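Local coordinates for protein inosine-uridine nucleoside N-ribohydrolase (Xanthomonas oryzae pv. oryzae, PDB 4KL0) that binds calcium and may hydrolyse N-glycosidic bonds of nucleosides, though its activity is not established, at residues L28-F33 with G147-A152; T47-L52 with L320-A325; L60-V65 with R133-R138; D156-L161 with A207-R212; A173-M178 with I219-L224. All coordinates share one frame; numbering follows the deposited sequence.

Interaction 1: residues L28-F33 with G147-A152; sequences LDTLLF and GMVVIA. With CA (calcium ion), chain B.
Phe-33 and Ile-151 are joined by the last of five backbone hydrogen bonds that pair these strands in parallel, two central strands of a Rossmann-like sheet. Ile-151 N donates to Phe-33 O at 2.9 Å, and the carbonyl of the same Ile-151 binds the calcium ion through O at 2.4 Å. Three waters and the carboxylates of Asp-35, Asp-42 and Asp-318 share that ion, so the end of the ladder also builds the metal site. Further back, Phe-33 N reaches Val-149 O at 3.0 Å and Val-149 N reaches Leu-31 O at 2.8 Å. Gly-147 completes the run, donating to Asp-29 O and accepting from Leu-31 N; the isobutyl group of Leu-28 lies beside it.

Packing differs on the two faces. Leu-31, Phe-33, Met-148 and Val-150 share the face lined by helix 155-163. There the methionine chain bends at its last torsion (chi3 59°), which brings CE within 3.8 Å of Phe-33 CE2. From the face of Thr-30, Leu-32 and Val-149, Leu-32 CD1 reaches Ile-151 CD1, also 3.8 Å away. Ile-151 holds CG1 between its backbone N and carbonyl carbon (chi1 50°), against the Phe-33 carbonyl. At the edge of the Phe-33 ring, Val-149 O lies in its plane, 3.5 Å from CD2.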
# COMPACT_ATOMS: atom_id res chain seq x y z
N LEU A 28 -10.17 -10.58 9.37
CA LEU A 28 -9.25 -11.32 8.51
C LEU A 28 -7.81 -11.07 8.96
O LEU A 28 -7.32 -9.94 8.85
CB LEU A 28 -9.49 -10.88 7.05
CG LEU A 28 -8.63 -11.60 5.98
CD1 LEU A 28 -8.88 -13.12 5.92
CD2 LEU A 28 -8.80 -10.98 4.60
N ASP A 29 -7.07 -12.09 9.41
CA ASP A 29 -5.66 -11.86 9.75
C ASP A 29 -4.90 -11.54 8.47
O ASP A 29 -5.12 -12.21 7.44
CB ASP A 29 -5.05 -13.09 10.42
CG ASP A 29 -5.31 -13.11 11.92
OD1 ASP A 29 -6.02 -12.21 12.41
OD2 ASP A 29 -4.78 -14.01 12.62
N THR A 30 -4.01 -10.54 8.54
CA THR A 30 -3.42 -9.95 7.32
C THR A 30 -1.92 -9.87 7.41
O THR A 30 -1.39 -9.42 8.43
CB THR A 30 -4.01 -8.53 7.07
OG1 THR A 30 -5.43 -8.62 6.83
CG2 THR A 30 -3.34 -7.86 5.87
N LEU A 31 -1.25 -10.31 6.34
CA LEU A 31 0.22 -10.22 6.19
C LEU A 31 0.49 -9.13 5.13
O LEU A 31 -0.08 -9.20 3.99
CB LEU A 31 0.82 -11.54 5.67
CG LEU A 31 0.26 -12.77 6.41
CD1 LEU A 31 0.83 -14.06 5.74
CD2 LEU A 31 0.61 -12.71 7.86
N LEU A 32 1.28 -8.13 5.50
CA LEU A 32 1.51 -6.95 4.65
C LEU A 32 2.99 -6.87 4.27
O LEU A 32 3.89 -7.02 5.11
CB LEU A 32 1.06 -5.70 5.42
CG LEU A 32 1.14 -4.37 4.73
CD1 LEU A 32 0.19 -4.35 3.51
CD2 LEU A 32 0.72 -3.19 5.68
N PHE A 33 3.24 -6.58 2.98
CA PHE A 33 4.59 -6.44 2.43
C PHE A 33 4.70 -5.03 1.88
O PHE A 33 3.87 -4.63 1.06
CB PHE A 33 4.78 -7.47 1.30
CG PHE A 33 4.57 -8.88 1.76
CD1 PHE A 33 5.66 -9.67 2.10
CD2 PHE A 33 3.28 -9.39 1.82
CE1 PHE A 33 5.43 -11.00 2.59
CE2 PHE A 33 3.06 -10.71 2.30
CZ PHE A 33 4.19 -11.50 2.66
N GLY A 147 -5.08 -13.26 4.73
CA GLY A 147 -4.89 -12.55 3.47
C GLY A 147 -3.48 -11.99 3.35
O GLY A 147 -2.85 -11.67 4.34
N MET A 148 -2.96 -11.93 2.13
CA MET A 148 -1.62 -11.34 1.91
C MET A 148 -1.85 -10.10 1.07
O MET A 148 -2.57 -10.13 0.08
CB MET A 148 -0.67 -12.26 1.10
CG MET A 148 -0.06 -13.49 1.87
SD MET A 148 0.91 -14.70 0.81
CE MET A 148 2.20 -13.64 0.11
N VAL A 149 -1.27 -8.99 1.49
CA VAL A 149 -1.43 -7.74 0.74
C VAL A 149 -0.06 -7.19 0.38
O VAL A 149 0.82 -7.00 1.27
CB VAL A 149 -2.20 -6.73 1.62
CG1 VAL A 149 -2.28 -5.41 0.85
CG2 VAL A 149 -3.64 -7.27 1.94
N VAL A 150 0.16 -6.99 -0.92
CA VAL A 150 1.51 -6.59 -1.39
C VAL A 150 1.44 -5.19 -1.92
O VAL A 150 0.77 -4.91 -2.91
CB VAL A 150 1.99 -7.57 -2.48
CG1 VAL A 150 3.32 -7.12 -3.06
CG2 VAL A 150 1.98 -9.01 -1.91
N ILE A 151 2.14 -4.26 -1.24
CA ILE A 151 2.14 -2.87 -1.67
C ILE A 151 3.58 -2.43 -1.81
O ILE A 151 3.85 -1.26 -1.64
CB ILE A 151 1.38 -1.96 -0.69
CG1 ILE A 151 1.82 -2.16 0.78
CG2 ILE A 151 -0.15 -2.30 -0.78
CD1 ILE A 151 1.20 -1.17 1.76
N ALA A 152 4.46 -3.32 -2.23
CA ALA A 152 5.88 -3.05 -2.47
C ALA A 152 6.45 -4.15 -3.29
O ALA A 152 5.69 -4.99 -3.73
CB ALA A 152 6.68 -2.95 -1.11
CA CA B . 4.31 1.10 -1.51
O HOH W 1 3.09 0.84 -3.91
O HOH W 2 4.27 3.34 -2.59
O HOH W 3 6.01 0.90 -3.47

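Interaction 2: residues T47-L52 with L320-A325; sequences TIAKQL and LTLLAA
The contact of Ile-48, Ala-49 and Leu-52 with Leu-322 and Leu-323 is wholly aliphatic, with no flat group on either side, just branched and methyl carbons between two helices. Helices 41-54 and 317-325 lie on one side of the central Rossmann-like sheet, their short segments inclined at 29° with the axes 10.6 Å apart. At that spacing the backbones stay well separated and the contact is made by side chains alone.

Leu-322 is the centre of the contact. Its CG is trans to the backbone N (chi1 178°), which sends the CD2 methyl out to helix 41-54. CD2 lands 3.9 Å from Ala-49 CB and 4.1 Å from Ile-48 CG1. Leucine and isoleucine here slide past each other, running in opposite directions. Leu-52 comes at the same methyl tip to tip, its CD1 4.0 Å from Leu-322 CD2.

Leu-323 starts off to one side, but its end swings back to join in, and helix 358-372 adds Leu-365 against it. All five residues are buried. The calcium ion is about 11 Å from the Leu-322 side chain at the nearest atoms; the seam lies away from the metal, with none of its five touching residues a ligand. Leu-323 crosses the Ile-48 chain at about a right angle, and there Ile-48 CD1 meets Leu-323 CD2 at 3.9 Å.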
# COMPACT_ATOMS: atom_id res chain seq x y z
N THR A 47 -2.52 3.69 8.26
CA THR A 47 -3.53 4.53 8.95
C THR A 47 -4.96 4.01 8.71
O THR A 47 -5.70 3.78 9.67
CB THR A 47 -3.41 5.97 8.54
OG1 THR A 47 -2.09 6.41 8.86
CG2 THR A 47 -4.38 6.88 9.31
N ILE A 48 -5.34 3.80 7.45
CA ILE A 48 -6.64 3.17 7.26
C ILE A 48 -6.76 1.76 7.81
O ILE A 48 -7.85 1.38 8.23
CB ILE A 48 -7.18 3.21 5.86
CG1 ILE A 48 -6.38 2.34 4.91
CG2 ILE A 48 -7.20 4.69 5.32
CD1 ILE A 48 -7.12 2.06 3.60
N ALA A 49 -5.67 0.99 7.84
CA ALA A 49 -5.70 -0.34 8.45
C ALA A 49 -6.03 -0.24 9.94
O ALA A 49 -6.70 -1.13 10.46
CB ALA A 49 -4.40 -1.10 8.26
N LYS A 50 -5.54 0.80 10.62
CA LYS A 50 -5.89 0.95 12.04
C LYS A 50 -7.38 0.99 12.24
O LYS A 50 -7.89 0.30 13.13
CB LYS A 50 -5.25 2.21 12.64
CG LYS A 50 -5.87 2.68 13.93
CD LYS A 50 -5.73 1.64 15.02
CE LYS A 50 -6.47 2.19 16.26
NZ LYS A 50 -6.17 3.67 16.47
N GLN A 51 -8.10 1.76 11.41
CA GLN A 51 -9.54 1.86 11.57
C GLN A 51 -10.21 0.56 11.16
O GLN A 51 -11.19 0.12 11.77
CB GLN A 51 -10.12 3.03 10.77
CG GLN A 51 -11.60 3.21 11.05
CD GLN A 51 -11.92 3.57 12.47
OE1 GLN A 51 -11.08 4.11 13.23
NE2 GLN A 51 -13.15 3.27 12.84
N LEU A 52 -9.72 -0.06 10.09
CA LEU A 52 -10.30 -1.32 9.68
C LEU A 52 -10.11 -2.39 10.76
O LEU A 52 -10.97 -3.25 10.91
CB LEU A 52 -9.75 -1.76 8.32
CG LEU A 52 -10.24 -0.85 7.21
CD1 LEU A 52 -9.27 -1.02 6.00
CD2 LEU A 52 -11.72 -1.11 6.77
N LEU A 320 -5.91 1.97 -1.71
CA LEU A 320 -6.93 1.33 -2.51
C LEU A 320 -6.68 -0.17 -2.64
O LEU A 320 -7.63 -0.94 -2.74
CB LEU A 320 -6.98 1.96 -3.91
CG LEU A 320 -7.62 3.35 -3.86
CD1 LEU A 320 -7.32 4.10 -5.21
CD2 LEU A 320 -9.14 3.24 -3.68
N THR A 321 -5.43 -0.58 -2.69
CA THR A 321 -5.10 -2.02 -2.77
C THR A 321 -5.62 -2.76 -1.54
O THR A 321 -6.20 -3.83 -1.66
CB THR A 321 -3.57 -2.19 -2.93
OG1 THR A 321 -3.19 -1.50 -4.13
CG2 THR A 321 -3.17 -3.64 -3.06
N LEU A 322 -5.39 -2.16 -0.37
CA LEU A 322 -5.94 -2.72 0.84
C LEU A 322 -7.48 -2.79 0.82
O LEU A 322 -8.05 -3.86 1.18
CB LEU A 322 -5.41 -1.94 2.07
CG LEU A 322 -6.03 -2.48 3.39
CD1 LEU A 322 -5.57 -3.91 3.60
CD2 LEU A 322 -5.59 -1.64 4.56
N LEU A 323 -8.12 -1.73 0.35
CA LEU A 323 -9.58 -1.73 0.24
C LEU A 323 -10.00 -2.84 -0.72
O LEU A 323 -11.02 -3.53 -0.49
CB LEU A 323 -10.12 -0.37 -0.19
CG LEU A 323 -9.90 0.78 0.82
CD1 LEU A 323 -10.62 2.04 0.36
CD2 LEU A 323 -10.43 0.42 2.22
N ALA A 324 -9.21 -3.06 -1.77
CA ALA A 324 -9.54 -4.14 -2.71
C ALA A 324 -9.35 -5.55 -2.16
O ALA A 324 -9.90 -6.52 -2.73
CB ALA A 324 -8.74 -3.92 -4.05
N ALA A 325 -8.56 -5.70 -1.07
CA ALA A 325 -8.19 -6.96 -0.49
C ALA A 325 -9.22 -7.51 0.48
O ALA A 325 -9.15 -8.70 0.82
CB ALA A 325 -6.84 -6.81 0.28

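Interaction 3: residues L60-V65 with R133-R138; sequences LTDVVV and RAMCER
Arg-138 lays one face of its guanidinium over Thr-61, with the threonine CB 3.5 Å above the plane and offset toward the rim. The chain is extended as far as CD and then bends at chi3, which turns NE to Asp-62. A salt bridge results, NE to Asp-62 OD1 at 2.7 Å, though as a hydrogen bond it is weak, with only 129° at the hydrogen and the two planar groups 49° apart. Water 4 supplies a second link: it lies in the guanidinium plane, accepts from Arg-138 NH2 at 2.7 Å and donates to Asp-62 OD2 at 2.6 Å. The carboxylate is also steadied from its own strand, because Thr-61 OG1 donates to Asp-62 OD1 at 2.8 Å. OD1 thus has two donors, and the ion pair probably helps keep Asp-62 ionised.

Alongside the polar group runs Met-135, extended beyond CG. Its CG passes Asp-62 CB at 3.7 Å, the two side chains sliding by in opposite directions. The tip then presses on the strand, with CE a tight 3.4 Å from Val-64 CG2.

This is helix-on-strand packing in a three-layer alpha/beta/alpha (Rossmann-like) fold: segments 60-65 and 133-138 run roughly antiparallel, crossing at -146°. Met-135 also reaches Leu-31 and Phe-33 of strand 28-34, the next strand in the sheet, while Ala-134 touches Arg-93 of strand 93-96 on the other side; helix 70-86 covers the opposite face through Leu-60 and Val-63.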
# COMPACT_ATOMS: atom_id res chain seq x y z
N LEU A 60 -3.92 -6.83 11.68
CA LEU A 60 -2.61 -6.74 10.97
C LEU A 60 -1.59 -7.40 11.87
O LEU A 60 -1.13 -6.79 12.86
CB LEU A 60 -2.26 -5.26 10.69
CG LEU A 60 -1.01 -4.97 9.91
CD1 LEU A 60 -1.04 -5.73 8.58
CD2 LEU A 60 -0.91 -3.45 9.73
N THR A 61 -1.20 -8.64 11.53
CA THR A 61 -0.39 -9.39 12.48
C THR A 61 1.11 -9.25 12.21
O THR A 61 1.93 -9.19 13.16
CB THR A 61 -0.84 -10.86 12.51
OG1 THR A 61 -0.62 -11.47 11.21
CG2 THR A 61 -2.34 -10.95 12.84
N ASP A 62 1.49 -9.14 10.93
CA ASP A 62 2.89 -9.19 10.55
C ASP A 62 3.10 -8.28 9.36
O ASP A 62 2.28 -8.24 8.46
CB ASP A 62 3.30 -10.63 10.15
CG ASP A 62 3.13 -11.63 11.31
OD1 ASP A 62 2.05 -12.23 11.41
OD2 ASP A 62 4.08 -11.80 12.10
N VAL A 63 4.19 -7.56 9.41
CA VAL A 63 4.56 -6.69 8.30
C VAL A 63 6.03 -6.93 7.97
O VAL A 63 6.90 -6.91 8.86
CB VAL A 63 4.34 -5.23 8.74
CG1 VAL A 63 4.79 -4.27 7.68
CG2 VAL A 63 2.87 -5.00 9.05
N VAL A 64 6.34 -7.20 6.71
CA VAL A 64 7.74 -7.39 6.32
C VAL A 64 8.09 -6.27 5.32
O VAL A 64 7.35 -5.98 4.40
CB VAL A 64 7.98 -8.75 5.71
CG1 VAL A 64 9.42 -8.88 5.31
CG2 VAL A 64 7.59 -9.87 6.76
N VAL A 65 9.20 -5.61 5.56
CA VAL A 65 9.52 -4.32 4.88
C VAL A 65 10.67 -4.53 3.88
O VAL A 65 11.73 -5.14 4.20
CB VAL A 65 9.96 -3.28 5.95
CG1 VAL A 65 10.46 -2.01 5.32
CG2 VAL A 65 8.79 -2.98 6.91
N ARG A 133 10.00 -15.36 8.71
CA ARG A 133 9.94 -16.51 9.63
C ARG A 133 8.65 -16.54 10.45
O ARG A 133 7.92 -17.56 10.51
CB ARG A 133 11.14 -16.49 10.58
CG ARG A 133 11.28 -17.85 11.26
CD ARG A 133 11.84 -18.88 10.27
NE ARG A 133 10.89 -19.92 9.84
CZ ARG A 133 10.94 -20.52 8.65
NH1 ARG A 133 11.88 -20.19 7.76
NH2 ARG A 133 10.05 -21.46 8.31
N ALA A 134 8.32 -15.40 11.06
CA ALA A 134 7.09 -15.34 11.86
C ALA A 134 5.84 -15.59 11.02
O ALA A 134 4.92 -16.19 11.51
CB ALA A 134 7.00 -14.01 12.64
N MET A 135 5.80 -15.09 9.77
CA MET A 135 4.67 -15.36 8.89
C MET A 135 4.52 -16.86 8.67
O MET A 135 3.40 -17.38 8.59
CB MET A 135 4.81 -14.61 7.54
CG MET A 135 4.66 -13.07 7.68
SD MET A 135 4.86 -12.25 6.02
CE MET A 135 4.27 -10.53 6.47
N CYS A 136 5.66 -17.55 8.48
CA CYS A 136 5.65 -19.00 8.29
C CYS A 136 5.01 -19.69 9.52
O CYS A 136 4.04 -20.50 9.38
CB CYS A 136 7.06 -19.55 8.07
SG CYS A 136 7.76 -19.24 6.42
N GLU A 137 5.54 -19.38 10.69
CA GLU A 137 5.01 -19.94 11.95
C GLU A 137 3.53 -19.65 12.11
O GLU A 137 2.77 -20.49 12.59
CB GLU A 137 5.76 -19.39 13.15
CG GLU A 137 7.26 -19.67 13.12
CD GLU A 137 7.95 -19.27 14.42
OE1 GLU A 137 7.25 -19.20 15.47
OE2 GLU A 137 9.17 -19.01 14.41
N ARG A 138 3.10 -18.46 11.68
CA ARG A 138 1.70 -18.11 11.80
C ARG A 138 0.79 -18.85 10.80
O ARG A 138 -0.34 -19.21 11.14
CB ARG A 138 1.51 -16.57 11.74
CG ARG A 138 0.03 -16.17 11.82
CD ARG A 138 -0.15 -14.65 11.85
NE ARG A 138 0.61 -14.02 12.92
CZ ARG A 138 0.14 -13.92 14.16
NH1 ARG A 138 -1.06 -14.43 14.44
NH2 ARG A 138 0.85 -13.30 15.11
O HOH W 4 3.43 -12.73 14.43

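Interaction 4: residues D156-L161 with A207-R212; sequences DASALL and ARALYR
Leu-210 makes the apolar contacts with Ala-157 and Leu-161, the heart of this pairing between two helices on the same side of the Rossmann-like sheet. With chi1 at 179° its CG lies anti to the main-chain nitrogen, and from there the two methyls divide the work. CD2 rests on Ala-157 CB at 3.9 Å; CD1 goes to Leu-161 CD2 at 3.7 Å, the two leucine chains crossing at about a right angle.

Contacts between carbon and oxygen come next. The same CD1 approaches the carbonyl Ala-157 O at 3.6 Å. Nearby, Ser-158 sets its hydroxyl against a methyl group, OG lying 3.3 Å from Ala-209 CB. This is plain van der Waals contact, not a hydrogen bond.

Backbone proximity is the third feature. The Ser-158 and Leu-210 CA atoms come within 4.7 Å, and the axes of the two short segments cross at 47°, 8.5 Å apart at closest. On the sheet side, Ala-157 rests on Phe-33, Met-148 and Val-150, and Leu-210 reaches Met-154 in the loop ahead of helix 155-163.

Everything between the two segments is therefore non-directional: small residues, Ala-157, Ser-158 and Ala-209, lie where the helices are close, and Leu-210 and Leu-161 supply the larger apolar contacts.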
# COMPACT_ATOMS: atom_id res chain seq x y z
N ASP A 156 10.20 -10.67 -0.49
CA ASP A 156 9.74 -11.44 0.69
C ASP A 156 8.44 -12.19 0.48
O ASP A 156 8.26 -13.31 1.03
CB ASP A 156 9.66 -10.51 1.91
CG ASP A 156 10.95 -9.76 2.08
OD1 ASP A 156 12.00 -10.42 2.28
OD2 ASP A 156 10.96 -8.54 1.96
N ALA A 157 7.48 -11.60 -0.24
CA ALA A 157 6.27 -12.32 -0.51
C ALA A 157 6.56 -13.59 -1.31
O ALA A 157 5.95 -14.61 -1.07
CB ALA A 157 5.24 -11.41 -1.28
N SER A 158 7.49 -13.49 -2.25
CA SER A 158 7.83 -14.68 -3.05
C SER A 158 8.58 -15.65 -2.13
O SER A 158 8.31 -16.86 -2.21
CB SER A 158 8.70 -14.27 -4.21
OG SER A 158 9.19 -15.42 -4.91
N ALA A 159 9.50 -15.14 -1.29
CA ALA A 159 10.21 -16.00 -0.30
C ALA A 159 9.24 -16.79 0.56
O ALA A 159 9.49 -17.95 0.88
CB ALA A 159 11.19 -15.20 0.57
N LEU A 160 8.11 -16.19 0.93
CA LEU A 160 7.13 -16.84 1.80
C LEU A 160 6.45 -17.96 1.05
O LEU A 160 6.27 -19.04 1.60
CB LEU A 160 6.05 -15.86 2.33
CG LEU A 160 4.99 -16.47 3.27
CD1 LEU A 160 5.63 -16.94 4.54
CD2 LEU A 160 3.90 -15.45 3.66
N LEU A 161 6.09 -17.71 -0.20
CA LEU A 161 5.43 -18.77 -0.97
C LEU A 161 6.45 -19.88 -1.18
O LEU A 161 6.09 -21.08 -1.25
CB LEU A 161 4.90 -18.28 -2.31
CG LEU A 161 3.40 -18.18 -2.29
CD1 LEU A 161 2.99 -17.15 -1.21
CD2 LEU A 161 2.94 -17.79 -3.66
N ALA A 207 8.92 -10.93 -8.48
CA ALA A 207 7.55 -10.71 -8.96
C ALA A 207 7.13 -11.84 -9.91
O ALA A 207 6.01 -12.33 -9.80
CB ALA A 207 7.39 -9.40 -9.68
N ARG A 208 8.00 -12.23 -10.82
CA ARG A 208 7.62 -13.37 -11.69
C ARG A 208 7.40 -14.64 -10.85
O ARG A 208 6.49 -15.41 -11.15
CB ARG A 208 8.73 -13.61 -12.72
CG ARG A 208 8.81 -12.50 -13.69
CD ARG A 208 9.96 -12.63 -14.71
NE ARG A 208 9.72 -11.59 -15.70
CZ ARG A 208 10.63 -10.91 -16.35
NH1 ARG A 208 11.93 -11.15 -16.14
NH2 ARG A 208 10.21 -9.96 -17.23
N ALA A 209 8.24 -14.89 -9.87
CA ALA A 209 8.11 -16.11 -9.07
C ALA A 209 6.75 -16.07 -8.33
O ALA A 209 6.06 -17.10 -8.18
CB ALA A 209 9.25 -16.24 -8.12
N LEU A 210 6.39 -14.90 -7.81
CA LEU A 210 5.18 -14.80 -6.99
C LEU A 210 3.92 -14.99 -7.83
O LEU A 210 3.05 -15.81 -7.42
CB LEU A 210 5.15 -13.48 -6.16
CG LEU A 210 3.91 -13.30 -5.29
CD1 LEU A 210 3.93 -14.20 -4.06
CD2 LEU A 210 3.79 -11.82 -4.86
N TYR A 211 3.80 -14.27 -8.96
CA TYR A 211 2.61 -14.32 -9.81
C TYR A 211 2.46 -15.75 -10.28
O TYR A 211 1.36 -16.31 -10.26
CB TYR A 211 2.77 -13.44 -11.05
CG TYR A 211 2.50 -11.94 -10.87
CD1 TYR A 211 3.11 -11.20 -9.84
CD2 TYR A 211 1.66 -11.23 -11.77
CE1 TYR A 211 2.91 -9.84 -9.75
CE2 TYR A 211 1.48 -9.87 -11.67
CZ TYR A 211 2.12 -9.16 -10.65
OH TYR A 211 1.97 -7.80 -10.55
N ARG A 212 3.58 -16.33 -10.70
CA ARG A 212 3.55 -17.70 -11.22
C ARG A 212 3.19 -18.69 -10.12
O ARG A 212 2.32 -19.53 -10.34
CB ARG A 212 4.91 -18.05 -11.86
CG ARG A 212 5.03 -19.55 -12.20
CD ARG A 212 6.32 -19.81 -13.00
NE ARG A 212 7.49 -19.72 -12.13
CZ ARG A 212 8.49 -18.84 -12.33
NH1 ARG A 212 8.45 -18.02 -13.39
NH2 ARG A 212 9.53 -18.82 -11.50

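Interaction 5: residues A173-M178 with I219-L224; sequences ASITIM and IPLRIL
Ile-177 leaves its strand beside Ile-223, both pointing the same way from the sheet. Its CB lies 3.8 Å from Ile-223 CD1, and CG1 passes that same methyl a little farther off. At the tip, CD1 meets Ile-223 CD1 at 3.6 Å and then crosses to Leu-221 CD2 at 3.9 Å, bridging two residues of the partner strand. With CG1 anti to the carbonyl carbon and beside the backbone N (chi1 -59°), the chain heads back along the strand toward Leu-221. Ile-175 extends the apolar patch: its CB also touches Leu-221 CD2, and its CG1 reaches Ile-219 CG2.

Between the backbones, the strands pair in parallel, as neighbours in a Rossmann-like sheet, with four hydrogen bonds. The first runs from Ile-175 N to Pro-220 O at 3.0 Å; Pro-220 has no N-H to donate, and its ring packs on the Ala-173 carbonyl. Ile-177 is used twice, its N donating to Arg-222 O and its O accepting from Leu-224 N, both at 2.8 Å. On the opposite face Thr-176 lies beside the base of Arg-222, whose guanidinium leads away to a salt bridge with Glu-348 and a hydrogen bond from NH1 to Ala-324 O. Met-178, bent at chi2 and chi3, brings CE to 3.5 Å from Leu-224 O; this end of the strand is next to the metal site, where the methionine touches Asp-318.

Strand 146-150 flanks 172-178 on its other edge, and 347-350 flanks 221-224. Helix 204-216 covers the isoleucine face through Tyr-211 and Ala-214, while helix 317-325 covers the threonine face.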
# COMPACT_ATOMS: atom_id res chain seq x y z
N ALA A 173 -5.93 -17.05 1.83
CA ALA A 173 -7.15 -16.82 1.06
C ALA A 173 -7.01 -16.16 -0.31
O ALA A 173 -7.65 -16.58 -1.29
CB ALA A 173 -8.19 -16.06 1.91
N SER A 174 -6.15 -15.14 -0.40
CA SER A 174 -5.95 -14.43 -1.65
C SER A 174 -4.70 -13.65 -1.47
O SER A 174 -4.22 -13.45 -0.33
CB SER A 174 -7.07 -13.42 -1.93
OG SER A 174 -7.18 -12.47 -0.86
N ILE A 175 -4.19 -13.19 -2.59
CA ILE A 175 -3.02 -12.29 -2.62
C ILE A 175 -3.46 -11.10 -3.45
O ILE A 175 -3.85 -11.23 -4.62
CB ILE A 175 -1.79 -12.93 -3.28
CG1 ILE A 175 -1.37 -14.19 -2.53
CG2 ILE A 175 -0.65 -11.88 -3.37
CD1 ILE A 175 -0.22 -14.95 -3.19
N THR A 176 -3.37 -9.90 -2.88
CA THR A 176 -3.83 -8.69 -3.57
C THR A 176 -2.62 -7.80 -3.70
O THR A 176 -1.88 -7.60 -2.72
CB THR A 176 -4.90 -7.92 -2.73
OG1 THR A 176 -5.97 -8.82 -2.40
CG2 THR A 176 -5.52 -6.76 -3.49
N ILE A 177 -2.37 -7.31 -4.91
CA ILE A 177 -1.05 -6.70 -5.20
C ILE A 177 -1.27 -5.38 -5.90
O ILE A 177 -2.11 -5.28 -6.81
CB ILE A 177 -0.23 -7.59 -6.21
CG1 ILE A 177 -0.02 -8.99 -5.65
CG2 ILE A 177 1.14 -6.92 -6.57
CD1 ILE A 177 0.57 -9.99 -6.72
N MET A 178 -0.50 -4.35 -5.54
CA MET A 178 -0.50 -3.10 -6.26
C MET A 178 0.58 -3.26 -7.32
O MET A 178 1.79 -3.21 -7.04
CB MET A 178 -0.13 -1.96 -5.26
CG MET A 178 -0.41 -0.53 -5.75
SD MET A 178 0.68 0.11 -7.13
CE MET A 178 -0.63 0.29 -8.38
N ILE A 219 -3.93 -20.09 -5.60
CA ILE A 219 -4.34 -18.99 -4.69
C ILE A 219 -4.82 -17.80 -5.50
O ILE A 219 -4.06 -17.28 -6.32
CB ILE A 219 -3.17 -18.55 -3.88
CG1 ILE A 219 -2.67 -19.70 -3.07
CG2 ILE A 219 -3.56 -17.37 -2.98
CD1 ILE A 219 -1.30 -19.54 -2.71
N PRO A 220 -6.06 -17.34 -5.29
CA PRO A 220 -6.61 -16.23 -6.10
C PRO A 220 -5.69 -14.99 -6.03
O PRO A 220 -5.24 -14.66 -4.94
CB PRO A 220 -7.94 -15.89 -5.43
CG PRO A 220 -8.32 -17.21 -4.70
CD PRO A 220 -7.01 -17.85 -4.27
N LEU A 221 -5.45 -14.36 -7.16
CA LEU A 221 -4.67 -13.12 -7.25
C LEU A 221 -5.55 -11.98 -7.63
O LEU A 221 -6.38 -12.09 -8.54
CB LEU A 221 -3.61 -13.24 -8.36
CG LEU A 221 -2.29 -13.94 -8.21
CD1 LEU A 221 -1.54 -13.79 -9.56
CD2 LEU A 221 -1.50 -13.31 -7.05
N ARG A 222 -5.41 -10.82 -6.98
CA ARG A 222 -6.17 -9.66 -7.39
C ARG A 222 -5.17 -8.52 -7.55
O ARG A 222 -4.43 -8.25 -6.61
CB ARG A 222 -7.21 -9.27 -6.34
CG ARG A 222 -8.07 -8.08 -6.75
CD ARG A 222 -9.20 -7.87 -5.73
NE ARG A 222 -10.13 -8.98 -5.91
CZ ARG A 222 -11.21 -9.16 -5.17
NH1 ARG A 222 -11.51 -8.28 -4.21
NH2 ARG A 222 -12.00 -10.19 -5.42
N ILE A 223 -5.10 -7.95 -8.75
CA ILE A 223 -4.01 -7.02 -9.10
C ILE A 223 -4.63 -5.66 -9.35
O ILE A 223 -5.48 -5.47 -10.26
CB ILE A 223 -3.23 -7.41 -10.35
CG1 ILE A 223 -2.68 -8.85 -10.36
CG2 ILE A 223 -2.06 -6.41 -10.56
CD1 ILE A 223 -1.69 -9.13 -9.34
N LEU A 224 -4.26 -4.69 -8.53
CA LEU A 224 -4.82 -3.35 -8.68
C LEU A 224 -3.75 -2.51 -9.36
O LEU A 224 -2.58 -2.58 -8.97
CB LEU A 224 -5.08 -2.72 -7.30
CG LEU A 224 -5.83 -1.38 -7.35
CD1 LEU A 224 -6.96 -1.35 -6.38
CD2 LEU A 224 -4.86 -0.11 -7.12

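In the fold
One sheet organises everything. Interaction 1 pairs its central strands 28-34 and 146-150; interaction 3 adds neighbouring strand 58-65, and interaction 5 continues through 172-178 to 221-224, the centres of both about 9 Å from that of interaction 1. The centres of interactions 3 and 5 lie about 17 Å apart, and the two do not touch. Helices of interactions 3 and 4 cover one face, meeting through Cys-136 and Leu-160; those of interaction 2 cover the other. Along the chain, interaction 3 is nested within interaction 1, interactions 4 and 5 alternate, and interaction 2 crosses interaction 1 while enclosing the other three. Late helix 317-325 thus packs against early helix 41-54 and the middle of the sheet, bringing Asp-318 to the calcium beside Ile-151.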